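PDB 6TO1: minor fimbrium subunit Mfa5, which serves as an accessory subunit of the minor fimbriae, pili that mediate biofilm formation and adhesion to host cells and other oral bacteria. Local coordinates for residues P85-V90 / Y508-G513; K120-P125 / Q402-G407; R610-E615 / A640-N645; I533-V538 / P597-V602; K424-S429 / V443-S448. All coordinates share one frame; numbering follows the deposited sequence. Where two conformers were deposited one is given.

The five contacts are strung along an extended molecule. Contacts 1 and 2 touch, their centres about 9 Å apart, at the joint between the von Willebrand factor A domain and the beta domain whose strands flank it in the chain; P89 O and K120 N link them. Contact 5, about 31 Å from contact 1 between centres, lies in that beta domain, and both reach the antiparallel sheet holding strands 442-446 and 501-510. Along the chain, contact 1 encloses contacts 2 and 5; contacts 4 and 3 follow in that order. These two touch, centres about 12 Å apart, in the mixed sheet of the last modelled domain, where strands 530-539 and 634-643 are neighbours, far from the joint.

Contact 1: P85-V90 / Y508-G513; sequences PPVVPV and YTNSNG
S511 and N512 hold the proline-rich run 85-90 by two direct hydrogen bonds. V88 N reaches S511 OG at 2.9 Å, nearly straight at 170°; S511 chi1 of 63° sets the hydroxyl between its own backbone N and carbonyl carbon, facing that amide. N512 ND2 donates a hydrogen bond to P85 O (3.0 Å), with the acceptor close to the amide plane. Water extends the polar contact: one molecule accepts a hydrogen bond from S511 OG and donates to P86 O and N512 OD1, and another joins V88 O to S511 N. Among apolar contacts, V88 CG2 packs on S511 CB at 3.6 Å and V90 CG2 meets Y508 CE1 at 3.8 Å. V87 CG1 and CG2 both come within van der Waals reach of N510 ND2, at 3.8 Å. N510 ND2 bonds to E514. N510 OD1 accepts N512 N from above its carbonyl plane, so an Asx turn lies within the type I beta turn N510-G513 after strand 501-510.

Contact 2: K120-P125 / Q402-G407; sequences KAVTVP and QTINIG
I404 lies alongside V122 and crosses V124 at about a right angle, and its side chain can be followed outward. CB approaches V122 CB at 4.2 Å. CG1, anti to the carbonyl carbon (chi1 -61°), runs beside V122 CG1 at 3.7 Å. The tip, CD1, is turned onto V124 CG2, 3.6 Å away, while the CG2 branch packs on V88 of contact 1. Beside this apolar strip the backbones run in opposite directions. I404 N donates to V122 O (3.1 Å), lying in the carbonyl plane, and V124 N donates to Q402 O at 2.9 Å in a nearly straight bond of 173°. A water prolongs the pairing at one end, between V122 N and I404 O. Between the direct bonds, T123 and T403 form a single beta bridge. It ties together the chain entering strand 126-133 of the von Willebrand factor A domain and the chain leaving helix 390-395, consistent with that domain being an insertion in a beta domain.

Contact 3: R610-E615 / A640-N645; sequences RYRFVE and AYKLLN
F613 turns the edge of its ring to the face of Y641 in a T-shaped stack, centroids 5.6 Å apart and planes at 74°. F613 chi1 of 178°, with CG anti to the backbone N, places the ring so that its CD1 edge points at that face. The same sheet face continues with Y611 CB against Y641 CB at 3.8 Å and Y611 CE1 against L643 CD1 at 3.8 Å. Between the faces runs the antiparallel backbone pairing: R612 and K642 exchange both bonds, R612 N to K642 O (2.9 Å) and K642 N to R612 O (3.0 Å), L644 N adds one to R610 O, and V614 N another to A640 O. On the other face V614 CG1 sits over the centre of the R612 guanidinium, whose NH1 is held by F613 O. There the R612 and K642 side chains run side by side, leaving R612 NH2 only 3.7 Å from K642 NZ, a like-charge approach. Strand 634-643 also pairs parallel with 530-539, and 610-614 with 602-604.

Contact 4: I533-V538 / P597-V602; sequences IKRHYV and PPTNTV
R535 and Y537 both start with CG anti to the carbonyl carbon (chi1 -63° and -55°), which sends their side chains toward the loop 597-602. This is a sheet-to-loop contact: strand 530-539 of the mixed beta sheet in the last modelled domain meets the connection between strands 592-596 and 602-604. Beyond CG the arginine bends at chi3, so that one guanidinium face lies against T599 CG2, offset toward the rim, with R535 NH2 3.2 Å from that methyl. R535 NH1 donates to P597 O at 2.7 Å, approaching nearly along the C=O axis. Two further bonds fix the planar group: NE forms a salt bridge with D567 OD1, and NH2 reaches F568 O weakly. The Y537 side chain crosses those of P598 and T599 at about a right angle, P598 CB standing in the plane of its ring, at the edge, 3.9 Å from Y537 CE1. Its hydroxyl accepts T599 N at 3.1 Å in a bond of 167° and pairs with D567 OD2, so D567 holds both strand side chains that grip the loop. P598 also packs on Y641 of contact 3. Within the loop, T599 OG1 donates to N600 OD1 at 2.8 Å.

Contact 5: K424-S429 / V443-S448; sequences KNLTQS and VHYDVS
A loop-to-strand contact at the surface, this one packs L426 and S429 of the loop 424-429 on Y445 near the end of strand 442-446 and on V447 just beyond it. The loop crosses over between two antiparallel sheets, leaving strand 421-423 of one and entering strand 430-431, the neighbour of 442-446 in the other. The apolar part is a CH-pi contact: L426 CD1 sits over one face of the Y445 ring, 3.7 Å from the centroid and 14° off the normal. The closest ring atom is Y445 CG, 3.6 Å from L426 CD1, while L426 CB covers the CD2-CE2 side. Y445 chi1 of -173° lays the ring anti to its backbone N, under the leucine. L452 of strand 451-455 touches both side chains. Farther along the loop, S429 CA approaches Y445 O at 3.1 Å, a CA-H...O contact beside the backbone bond of Y445 to G430. The polar grip belongs to S429: V447 N donates to its OG at 2.9 Å, nearly straight at 176°. Just past the strand end, D446 OD2, also hydrogen-bonded to T449 OG1, accepts S448 OG on its syn side at 2.6 Å.

Contact 1: P85-V90 / Y508-G513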
# COMPACT_ATOMS: atom_id res chain seq x y z
N PRO A 85 6.07 4.94 8.30
CA PRO A 85 5.30 3.70 8.38
C PRO A 85 5.98 2.60 7.58
O PRO A 85 6.85 2.89 6.75
CB PRO A 85 3.96 4.09 7.75
CG PRO A 85 4.28 5.17 6.83
CD PRO A 85 5.43 5.94 7.42
N PRO A 86 5.59 1.34 7.78
CA PRO A 86 6.07 0.28 6.89
C PRO A 86 5.74 0.57 5.43
O PRO A 86 4.73 1.22 5.12
CB PRO A 86 5.31 -0.96 7.38
CG PRO A 86 4.92 -0.64 8.84
CD PRO A 86 4.61 0.85 8.77
N VAL A 87 6.57 0.06 4.55
CA VAL A 87 6.36 0.19 3.10
C VAL A 87 5.29 -0.79 2.63
O VAL A 87 5.26 -1.96 3.05
CB VAL A 87 7.68 -0.06 2.35
CG1 VAL A 87 7.41 -0.18 0.82
CG2 VAL A 87 8.69 1.04 2.66
N VAL A 88 4.43 -0.34 1.72
CA VAL A 88 3.36 -1.20 1.19
C VAL A 88 3.98 -2.26 0.28
O VAL A 88 4.76 -1.91 -0.64
CB VAL A 88 2.33 -0.37 0.42
CG1 VAL A 88 1.33 -1.31 -0.29
CG2 VAL A 88 1.59 0.58 1.33
N PRO A 89 3.69 -3.54 0.51
CA PRO A 89 4.29 -4.58 -0.33
C PRO A 89 3.79 -4.50 -1.76
O PRO A 89 2.62 -4.20 -2.00
CB PRO A 89 3.86 -5.89 0.33
CG PRO A 89 3.66 -5.48 1.82
CD PRO A 89 3.02 -4.12 1.69
N VAL A 90 4.69 -4.80 -2.68
CA VAL A 90 4.42 -4.82 -4.11
C VAL A 90 4.93 -6.14 -4.66
O VAL A 90 6.02 -6.59 -4.30
CB VAL A 90 5.12 -3.64 -4.82
CG1 VAL A 90 4.91 -3.71 -6.33
CG2 VAL A 90 4.62 -2.31 -4.28
N TYR A 508 10.01 1.53 -9.75
CA TYR A 508 8.92 2.28 -9.13
C TYR A 508 9.37 3.04 -7.90
O TYR A 508 10.42 2.79 -7.31
CB TYR A 508 7.74 1.33 -8.80
CG TYR A 508 7.98 0.35 -7.66
CD1 TYR A 508 7.49 0.60 -6.39
CD2 TYR A 508 8.68 -0.84 -7.86
CE1 TYR A 508 7.71 -0.28 -5.34
CE2 TYR A 508 8.89 -1.74 -6.82
CZ TYR A 508 8.41 -1.43 -5.55
OH TYR A 508 8.58 -2.26 -4.47
N THR A 509 8.52 3.99 -7.53
CA THR A 509 8.65 4.75 -6.28
C THR A 509 7.64 4.19 -5.29
O THR A 509 6.44 4.11 -5.59
CB THR A 509 8.43 6.24 -6.53
OG1 THR A 509 9.42 6.68 -7.46
CG2 THR A 509 8.57 7.00 -5.21
N ASN A 510 8.14 3.76 -4.12
CA ASN A 510 7.31 3.01 -3.20
C ASN A 510 6.44 3.96 -2.37
O ASN A 510 6.43 5.17 -2.57
CB ASN A 510 8.19 2.08 -2.35
CG ASN A 510 9.03 2.81 -1.32
OD1 ASN A 510 8.82 3.98 -1.02
ND2 ASN A 510 9.98 2.09 -0.75
N SER A 511 5.68 3.39 -1.44
CA SER A 511 4.65 4.13 -0.72
C SER A 511 5.22 5.20 0.19
O SER A 511 4.44 6.06 0.65
CB SER A 511 3.80 3.16 0.09
OG SER A 511 4.58 2.50 1.10
N ASN A 512 6.52 5.18 0.46
CA ASN A 512 7.15 6.25 1.24
C ASN A 512 8.02 7.16 0.39
O ASN A 512 8.81 7.93 0.94
CB ASN A 512 7.98 5.68 2.39
CG ASN A 512 7.13 5.09 3.47
OD1 ASN A 512 5.97 5.42 3.61
ND2 ASN A 512 7.70 4.17 4.23
N GLY A 513 7.93 7.07 -0.93
CA GLY A 513 8.64 7.98 -1.79
C GLY A 513 10.06 7.60 -2.13
O GLY A 513 10.79 8.41 -2.71
O HOH W 1 4.22 3.36 3.51
O HOH W 2 5.34 0.47 -1.79
O HOH W 3 7.47 -1.96 -2.14

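Contact 2: K120-P125 / Q402-G407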
# COMPACT_ATOMS: atom_id res chain seq x y z
N LYS A 120 -0.31 -4.65 -1.63
CA LYS A 120 -1.00 -5.14 -0.45
C LYS A 120 -1.31 -3.96 0.47
O LYS A 120 -1.69 -2.88 -0.00
CB LYS A 120 -0.18 -6.21 0.24
CG LYS A 120 0.01 -7.46 -0.69
N ALA A 121 -1.21 -4.16 1.77
CA ALA A 121 -1.74 -3.18 2.71
C ALA A 121 -0.77 -3.00 3.86
O ALA A 121 0.05 -3.87 4.15
CB ALA A 121 -3.12 -3.59 3.25
N VAL A 122 -0.89 -1.83 4.51
CA VAL A 122 -0.11 -1.49 5.70
C VAL A 122 -1.03 -0.82 6.70
O VAL A 122 -1.63 0.22 6.40
CB VAL A 122 1.08 -0.56 5.41
CG1 VAL A 122 1.60 0.10 6.70
CG2 VAL A 122 2.15 -1.33 4.67
N THR A 123 -1.09 -1.36 7.90
CA THR A 123 -1.67 -0.67 9.05
C THR A 123 -0.54 0.01 9.82
O THR A 123 0.47 -0.62 10.15
CB THR A 123 -2.42 -1.67 9.93
OG1 THR A 123 -3.51 -2.25 9.17
CG2 THR A 123 -2.99 -1.00 11.15
N VAL A 124 -0.68 1.30 10.04
CA VAL A 124 0.39 2.08 10.68
C VAL A 124 0.36 1.76 12.17
O VAL A 124 -0.68 1.97 12.80
CB VAL A 124 0.20 3.57 10.41
CG1 VAL A 124 1.24 4.39 11.17
CG2 VAL A 124 0.27 3.87 8.91
N PRO A 125 1.44 1.28 12.78
CA PRO A 125 1.39 0.97 14.23
C PRO A 125 1.07 2.20 15.07
O PRO A 125 1.58 3.31 14.83
CB PRO A 125 2.78 0.42 14.55
CG PRO A 125 3.22 -0.20 13.21
CD PRO A 125 2.71 0.79 12.18
N GLN A 402 -4.41 4.20 11.12
CA GLN A 402 -4.33 4.57 9.72
C GLN A 402 -3.94 3.36 8.88
O GLN A 402 -3.21 2.47 9.33
CB GLN A 402 -3.30 5.68 9.54
CG GLN A 402 -3.11 6.12 8.09
CD GLN A 402 -1.98 7.12 7.90
OE1 GLN A 402 -1.22 7.43 8.83
NE2 GLN A 402 -1.88 7.64 6.70
N THR A 403 -4.40 3.35 7.64
CA THR A 403 -3.87 2.45 6.63
C THR A 403 -3.32 3.31 5.49
O THR A 403 -3.89 4.36 5.16
CB THR A 403 -4.93 1.49 6.10
OG1 THR A 403 -6.01 2.24 5.57
CG2 THR A 403 -5.42 0.59 7.22
N ILE A 404 -2.21 2.86 4.91
CA ILE A 404 -1.54 3.59 3.85
C ILE A 404 -2.36 3.48 2.56
O ILE A 404 -2.75 2.38 2.13
CB ILE A 404 -0.11 3.07 3.68
CG1 ILE A 404 0.72 3.24 4.95
CG2 ILE A 404 0.57 3.76 2.50
CD1 ILE A 404 0.85 4.71 5.41
N ASN A 405 -2.61 4.62 1.93
CA ASN A 405 -3.53 4.71 0.80
C ASN A 405 -2.87 4.38 -0.53
O ASN A 405 -3.52 3.79 -1.41
CB ASN A 405 -4.14 6.12 0.74
CG ASN A 405 -5.14 6.30 -0.40
OD1 ASN A 405 -6.09 5.54 -0.55
ND2 ASN A 405 -4.92 7.34 -1.20
N ILE A 406 -1.61 4.75 -0.71
CA ILE A 406 -0.91 4.57 -1.98
C ILE A 406 0.08 3.43 -1.86
O ILE A 406 0.86 3.35 -0.90
CB ILE A 406 -0.17 5.85 -2.40
CG1 ILE A 406 -1.10 7.05 -2.53
CG2 ILE A 406 0.59 5.60 -3.72
CD1 ILE A 406 -2.18 6.90 -3.51
N GLY A 407 0.09 2.55 -2.86
CA GLY A 407 1.04 1.46 -2.88
C GLY A 407 2.26 1.80 -3.71
O GLY A 407 3.39 1.55 -3.30
O HOH W 4 -2.76 -0.11 3.22
O HOH W 5 -2.19 4.48 12.85

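Contact 3: R610-E615 / A640-N645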
# COMPACT_ATOMS: atom_id res chain seq x y z
N ARG A 610 3.89 -23.84 -71.81
CA ARG A 610 3.55 -24.97 -70.97
C ARG A 610 4.81 -25.57 -70.36
O ARG A 610 5.85 -25.66 -71.01
CB ARG A 610 2.81 -26.05 -71.76
CG ARG A 610 2.34 -27.18 -70.91
CD ARG A 610 1.37 -28.06 -71.65
NE ARG A 610 0.09 -27.38 -71.83
CZ ARG A 610 -0.57 -27.32 -72.98
NH1 ARG A 610 -0.08 -27.89 -74.07
NH2 ARG A 610 -1.73 -26.67 -73.04
N TYR A 611 4.68 -25.98 -69.09
CA TYR A 611 5.80 -26.44 -68.27
C TYR A 611 5.43 -27.76 -67.63
O TYR A 611 4.31 -27.94 -67.13
CB TYR A 611 6.14 -25.39 -67.18
CG TYR A 611 6.53 -24.07 -67.77
CD1 TYR A 611 7.86 -23.77 -68.01
CD2 TYR A 611 5.57 -23.16 -68.16
CE1 TYR A 611 8.20 -22.58 -68.61
CE2 TYR A 611 5.91 -21.97 -68.74
CZ TYR A 611 7.22 -21.70 -68.97
OH TYR A 611 7.56 -20.52 -69.55
N ARG A 612 6.38 -28.70 -67.62
CA ARG A 612 6.10 -30.01 -67.07
C ARG A 612 6.98 -30.28 -65.86
O ARG A 612 8.16 -29.89 -65.83
CB ARG A 612 6.28 -31.14 -68.08
CG ARG A 612 7.71 -31.44 -68.51
CD ARG A 612 8.14 -32.75 -67.88
NE ARG A 612 9.40 -33.28 -68.40
CZ ARG A 612 10.06 -34.28 -67.83
NH1 ARG A 612 9.59 -34.83 -66.71
NH2 ARG A 612 11.20 -34.72 -68.37
N PHE A 613 6.40 -30.98 -64.91
CA PHE A 613 7.06 -31.29 -63.64
C PHE A 613 8.27 -32.18 -63.86
O PHE A 613 8.22 -33.18 -64.59
CB PHE A 613 6.06 -31.97 -62.69
CG PHE A 613 6.66 -32.37 -61.37
CD1 PHE A 613 6.83 -31.42 -60.38
CD2 PHE A 613 7.10 -33.66 -61.13
CE1 PHE A 613 7.41 -31.75 -59.17
CE2 PHE A 613 7.68 -34.00 -59.91
CZ PHE A 613 7.82 -33.03 -58.92
N VAL A 614 9.35 -31.86 -63.15
CA VAL A 614 10.58 -32.63 -63.20
C VAL A 614 11.14 -32.74 -61.79
O VAL A 614 10.89 -31.91 -60.92
CB VAL A 614 11.65 -32.02 -64.13
CG1 VAL A 614 11.25 -32.19 -65.59
CG2 VAL A 614 11.87 -30.53 -63.83
N GLU A 615 11.93 -33.79 -61.56
CA GLU A 615 12.63 -33.99 -60.30
C GLU A 615 14.11 -33.76 -60.58
O GLU A 615 14.71 -34.46 -61.41
CB GLU A 615 12.34 -35.38 -59.73
CG GLU A 615 10.85 -35.57 -59.37
CD GLU A 615 10.50 -36.95 -58.82
OE1 GLU A 615 11.39 -37.81 -58.76
OE2 GLU A 615 9.32 -37.18 -58.44
N ALA A 640 9.87 -28.31 -59.26
CA ALA A 640 10.56 -27.81 -60.44
C ALA A 640 9.81 -28.19 -61.71
O ALA A 640 9.24 -29.28 -61.81
CB ALA A 640 11.98 -28.39 -60.51
N TYR A 641 9.81 -27.28 -62.66
CA TYR A 641 9.17 -27.46 -63.95
C TYR A 641 10.11 -26.96 -65.03
O TYR A 641 10.78 -25.94 -64.84
CB TYR A 641 7.85 -26.68 -64.05
CG TYR A 641 6.85 -27.16 -63.05
CD1 TYR A 641 5.77 -27.95 -63.41
CD2 TYR A 641 6.99 -26.81 -61.72
CE1 TYR A 641 4.88 -28.41 -62.47
CE2 TYR A 641 6.12 -27.26 -60.78
CZ TYR A 641 5.08 -28.05 -61.14
OH TYR A 641 4.25 -28.48 -60.13
N LYS A 642 10.13 -27.65 -66.18
CA LYS A 642 10.82 -27.14 -67.35
C LYS A 642 9.87 -26.95 -68.52
O LYS A 642 8.81 -27.58 -68.62
CB LYS A 642 12.00 -28.04 -67.77
CG LYS A 642 11.63 -29.42 -68.23
CD LYS A 642 12.91 -30.21 -68.62
CE LYS A 642 12.55 -31.60 -69.16
NZ LYS A 642 13.75 -32.38 -69.60
N LEU A 643 10.29 -26.07 -69.41
CA LEU A 643 9.52 -25.74 -70.60
C LEU A 643 9.31 -26.97 -71.47
O LEU A 643 10.25 -27.73 -71.73
CB LEU A 643 10.25 -24.64 -71.36
CG LEU A 643 9.62 -24.10 -72.63
CD1 LEU A 643 8.37 -23.35 -72.33
CD2 LEU A 643 10.62 -23.22 -73.41
N LEU A 644 8.05 -27.18 -71.88
CA LEU A 644 7.72 -28.11 -72.94
C LEU A 644 7.88 -27.41 -74.28
O LEU A 644 7.11 -26.49 -74.59
CB LEU A 644 6.29 -28.59 -72.83
CG LEU A 644 5.95 -29.78 -71.96
CD1 LEU A 644 4.45 -30.02 -71.97
CD2 LEU A 644 6.70 -31.02 -72.42
N ASN A 645 8.82 -27.86 -75.10
CA ASN A 645 9.01 -27.26 -76.42
C ASN A 645 8.22 -28.05 -77.46
O ASN A 645 8.41 -29.25 -77.59
CB ASN A 645 10.50 -27.24 -76.80
CG ASN A 645 11.32 -26.34 -75.90
OD1 ASN A 645 11.03 -25.14 -75.77
ND2 ASN A 645 12.34 -26.91 -75.27
O HOH W 6 5.33 -24.38 -74.33
O HOH W 7 10.50 -31.09 -58.33

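Contact 4: I533-V538 / P597-V602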
# COMPACT_ATOMS: atom_id res chain seq x y z
N ILE A 533 2.96 -25.65 -44.45
CA ILE A 533 3.81 -26.17 -45.51
C ILE A 533 3.45 -25.42 -46.78
O ILE A 533 2.30 -25.47 -47.23
CB ILE A 533 3.66 -27.69 -45.69
CG1 ILE A 533 4.29 -28.38 -44.48
CG2 ILE A 533 4.32 -28.17 -47.00
CD1 ILE A 533 4.05 -29.88 -44.35
N LYS A 534 4.39 -24.65 -47.29
CA LYS A 534 4.21 -23.88 -48.50
C LYS A 534 4.72 -24.72 -49.67
O LYS A 534 5.75 -25.40 -49.55
CB LYS A 534 4.98 -22.58 -48.42
CG LYS A 534 4.53 -21.68 -47.29
CD LYS A 534 5.18 -20.32 -47.40
CE LYS A 534 6.16 -20.05 -46.26
NZ LYS A 534 6.57 -18.60 -46.25
N ARG A 535 3.99 -24.68 -50.77
CA ARG A 535 4.39 -25.33 -52.02
C ARG A 535 4.72 -24.24 -53.04
O ARG A 535 3.92 -23.33 -53.27
CB ARG A 535 3.27 -26.24 -52.52
CG ARG A 535 2.98 -27.37 -51.55
CD ARG A 535 1.97 -28.37 -52.14
NE ARG A 535 0.61 -27.83 -52.09
CZ ARG A 535 -0.49 -28.56 -52.20
NH1 ARG A 535 -0.41 -29.87 -52.42
NH2 ARG A 535 -1.67 -27.97 -52.10
N HIS A 536 5.93 -24.31 -53.60
CA HIS A 536 6.39 -23.35 -54.59
C HIS A 536 6.57 -24.07 -55.92
O HIS A 536 6.89 -25.26 -55.95
CB HIS A 536 7.72 -22.72 -54.19
CG HIS A 536 7.74 -22.17 -52.79
ND1 HIS A 536 7.49 -20.85 -52.51
CD2 HIS A 536 8.01 -22.78 -51.61
CE1 HIS A 536 7.61 -20.65 -51.20
NE2 HIS A 536 7.91 -21.81 -50.63
N TYR A 537 6.37 -23.33 -57.01
CA TYR A 537 6.35 -23.88 -58.37
C TYR A 537 7.31 -23.05 -59.22
O TYR A 537 6.98 -21.94 -59.63
CB TYR A 537 4.93 -23.87 -58.91
CG TYR A 537 3.96 -24.59 -58.00
CD1 TYR A 537 3.77 -25.95 -58.10
CD2 TYR A 537 3.28 -23.90 -56.96
CE1 TYR A 537 2.94 -26.62 -57.27
CE2 TYR A 537 2.42 -24.57 -56.12
CZ TYR A 537 2.25 -25.93 -56.28
OH TYR A 537 1.42 -26.67 -55.47
N VAL A 538 8.49 -23.60 -59.47
CA VAL A 538 9.59 -22.82 -60.01
C VAL A 538 10.19 -23.46 -61.26
O VAL A 538 10.07 -24.66 -61.50
CB VAL A 538 10.70 -22.59 -58.95
CG1 VAL A 538 10.12 -21.80 -57.74
CG2 VAL A 538 11.30 -23.89 -58.50
N PRO A 597 2.40 -33.44 -52.31
CA PRO A 597 2.44 -33.45 -53.77
C PRO A 597 2.23 -32.05 -54.32
O PRO A 597 1.63 -31.19 -53.66
CB PRO A 597 1.26 -34.37 -54.12
CG PRO A 597 0.20 -33.91 -53.13
CD PRO A 597 0.99 -33.47 -51.84
N PRO A 598 2.69 -31.78 -55.54
CA PRO A 598 2.30 -30.53 -56.20
C PRO A 598 0.81 -30.54 -56.53
O PRO A 598 0.21 -31.60 -56.73
CB PRO A 598 3.16 -30.51 -57.47
CG PRO A 598 3.39 -31.96 -57.78
CD PRO A 598 3.40 -32.72 -56.45
N THR A 599 0.21 -29.36 -56.55
CA THR A 599 -1.20 -29.31 -56.94
C THR A 599 -1.39 -29.75 -58.38
O THR A 599 -2.44 -30.29 -58.73
CB THR A 599 -1.77 -27.91 -56.74
OG1 THR A 599 -1.00 -26.94 -57.44
CG2 THR A 599 -1.76 -27.59 -55.27
N ASN A 600 -0.41 -29.53 -59.24
CA ASN A 600 -0.52 -29.98 -60.62
C ASN A 600 0.86 -30.33 -61.15
O ASN A 600 1.87 -29.82 -60.67
CB ASN A 600 -1.15 -28.95 -61.54
CG ASN A 600 -0.69 -27.56 -61.25
OD1 ASN A 600 -0.38 -27.21 -60.11
ND2 ASN A 600 -0.65 -26.74 -62.28
N THR A 601 0.89 -31.18 -62.17
CA THR A 601 2.16 -31.60 -62.78
C THR A 601 2.40 -30.96 -64.13
O THR A 601 3.48 -31.14 -64.70
CB THR A 601 2.17 -33.13 -62.92
OG1 THR A 601 0.99 -33.53 -63.61
CG2 THR A 601 2.20 -33.76 -61.55
N VAL A 602 1.43 -30.22 -64.65
CA VAL A 602 1.57 -29.42 -65.84
C VAL A 602 1.07 -28.01 -65.55
O VAL A 602 -0.02 -27.83 -64.99
CB VAL A 602 0.79 -30.03 -67.03
CG1 VAL A 602 0.82 -29.09 -68.19
CG2 VAL A 602 1.38 -31.37 -67.40

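Contact 5: K424-S429 / V443-S448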
# COMPACT_ATOMS: atom_id res chain seq x y z
N LYS A 424 -0.06 -8.01 -31.69
CA LYS A 424 -1.20 -7.76 -32.56
C LYS A 424 -1.48 -6.27 -32.63
O LYS A 424 -1.52 -5.59 -31.61
CB LYS A 424 -2.41 -8.53 -32.03
CG LYS A 424 -3.68 -8.39 -32.87
CD LYS A 424 -4.79 -9.24 -32.30
CE LYS A 424 -6.09 -9.12 -33.11
NZ LYS A 424 -5.92 -9.62 -34.49
N ASN A 425 -1.57 -5.76 -33.86
CA ASN A 425 -2.05 -4.43 -34.23
C ASN A 425 -1.09 -3.31 -33.93
O ASN A 425 -1.47 -2.14 -34.07
CB ASN A 425 -3.40 -4.11 -33.59
CG ASN A 425 -4.54 -4.93 -34.16
OD1 ASN A 425 -4.45 -5.40 -35.29
ND2 ASN A 425 -5.59 -5.12 -33.38
N LEU A 426 0.14 -3.60 -33.54
CA LEU A 426 1.12 -2.55 -33.25
C LEU A 426 2.01 -2.42 -34.49
O LEU A 426 2.90 -3.24 -34.72
CB LEU A 426 1.92 -2.85 -31.99
CG LEU A 426 1.09 -3.04 -30.72
CD1 LEU A 426 1.99 -2.83 -29.48
CD2 LEU A 426 -0.12 -2.13 -30.63
N THR A 427 1.75 -1.39 -35.29
CA THR A 427 2.47 -1.17 -36.53
C THR A 427 3.41 0.02 -36.48
O THR A 427 4.36 0.07 -37.26
CB THR A 427 1.48 -0.96 -37.69
OG1 THR A 427 0.70 0.22 -37.43
CG2 THR A 427 0.57 -2.15 -37.84
N GLN A 428 3.17 0.98 -35.59
CA GLN A 428 4.03 2.15 -35.50
C GLN A 428 4.27 2.53 -34.05
O GLN A 428 3.49 2.22 -33.15
CB GLN A 428 3.44 3.35 -36.26
CG GLN A 428 2.00 3.66 -35.92
CD GLN A 428 1.45 4.82 -36.74
OE1 GLN A 428 2.20 5.65 -37.25
NE2 GLN A 428 0.14 4.88 -36.87
N SER A 429 5.38 3.24 -33.84
CA SER A 429 5.72 3.73 -32.53
C SER A 429 4.73 4.80 -32.08
O SER A 429 4.07 5.47 -32.89
CB SER A 429 7.14 4.29 -32.54
OG SER A 429 8.08 3.31 -32.93
N VAL A 443 0.62 3.45 -22.20
CA VAL A 443 1.62 2.55 -22.75
C VAL A 443 2.15 3.10 -24.07
O VAL A 443 1.37 3.50 -24.94
CB VAL A 443 1.06 1.13 -22.95
CG1 VAL A 443 2.18 0.22 -23.46
CG2 VAL A 443 0.44 0.59 -21.65
N HIS A 444 3.46 3.13 -24.19
CA HIS A 444 4.19 3.53 -25.39
C HIS A 444 4.85 2.30 -26.00
O HIS A 444 5.30 1.40 -25.29
CB HIS A 444 5.26 4.55 -25.04
CG HIS A 444 6.11 4.94 -26.19
ND1 HIS A 444 5.75 5.95 -27.07
CD2 HIS A 444 7.31 4.48 -26.62
CE1 HIS A 444 6.70 6.07 -27.99
NE2 HIS A 444 7.65 5.20 -27.74
N TYR A 445 4.92 2.27 -27.32
CA TYR A 445 5.54 1.17 -28.05
C TYR A 445 6.59 1.75 -28.98
O TYR A 445 6.34 2.74 -29.67
CB TYR A 445 4.50 0.39 -28.85
CG TYR A 445 5.06 -0.86 -29.50
CD1 TYR A 445 5.55 -1.91 -28.74
CD2 TYR A 445 5.09 -0.99 -30.89
CE1 TYR A 445 6.05 -3.04 -29.33
CE2 TYR A 445 5.60 -2.12 -31.49
CZ TYR A 445 6.07 -3.15 -30.71
OH TYR A 445 6.57 -4.29 -31.29
N ASP A 446 7.77 1.16 -28.96
CA ASP A 446 8.79 1.45 -29.96
C ASP A 446 8.89 0.28 -30.93
O ASP A 446 9.28 -0.82 -30.53
CB ASP A 446 10.14 1.74 -29.32
CG ASP A 446 11.18 2.15 -30.35
OD1 ASP A 446 11.16 3.31 -30.79
OD2 ASP A 446 12.00 1.30 -30.74
N VAL A 447 8.59 0.53 -32.20
CA VAL A 447 8.56 -0.54 -33.20
C VAL A 447 9.95 -1.16 -33.37
O VAL A 447 10.08 -2.38 -33.53
CB VAL A 447 8.04 0.01 -34.55
CG1 VAL A 447 8.92 1.17 -35.02
CG2 VAL A 447 8.02 -1.08 -35.58
N SER A 448 11.00 -0.35 -33.36
CA SER A 448 12.31 -0.88 -33.76
C SER A 448 12.89 -1.80 -32.69
O SER A 448 13.57 -2.77 -33.03
CB SER A 448 13.27 0.26 -34.07
OG SER A 448 13.26 1.22 -33.03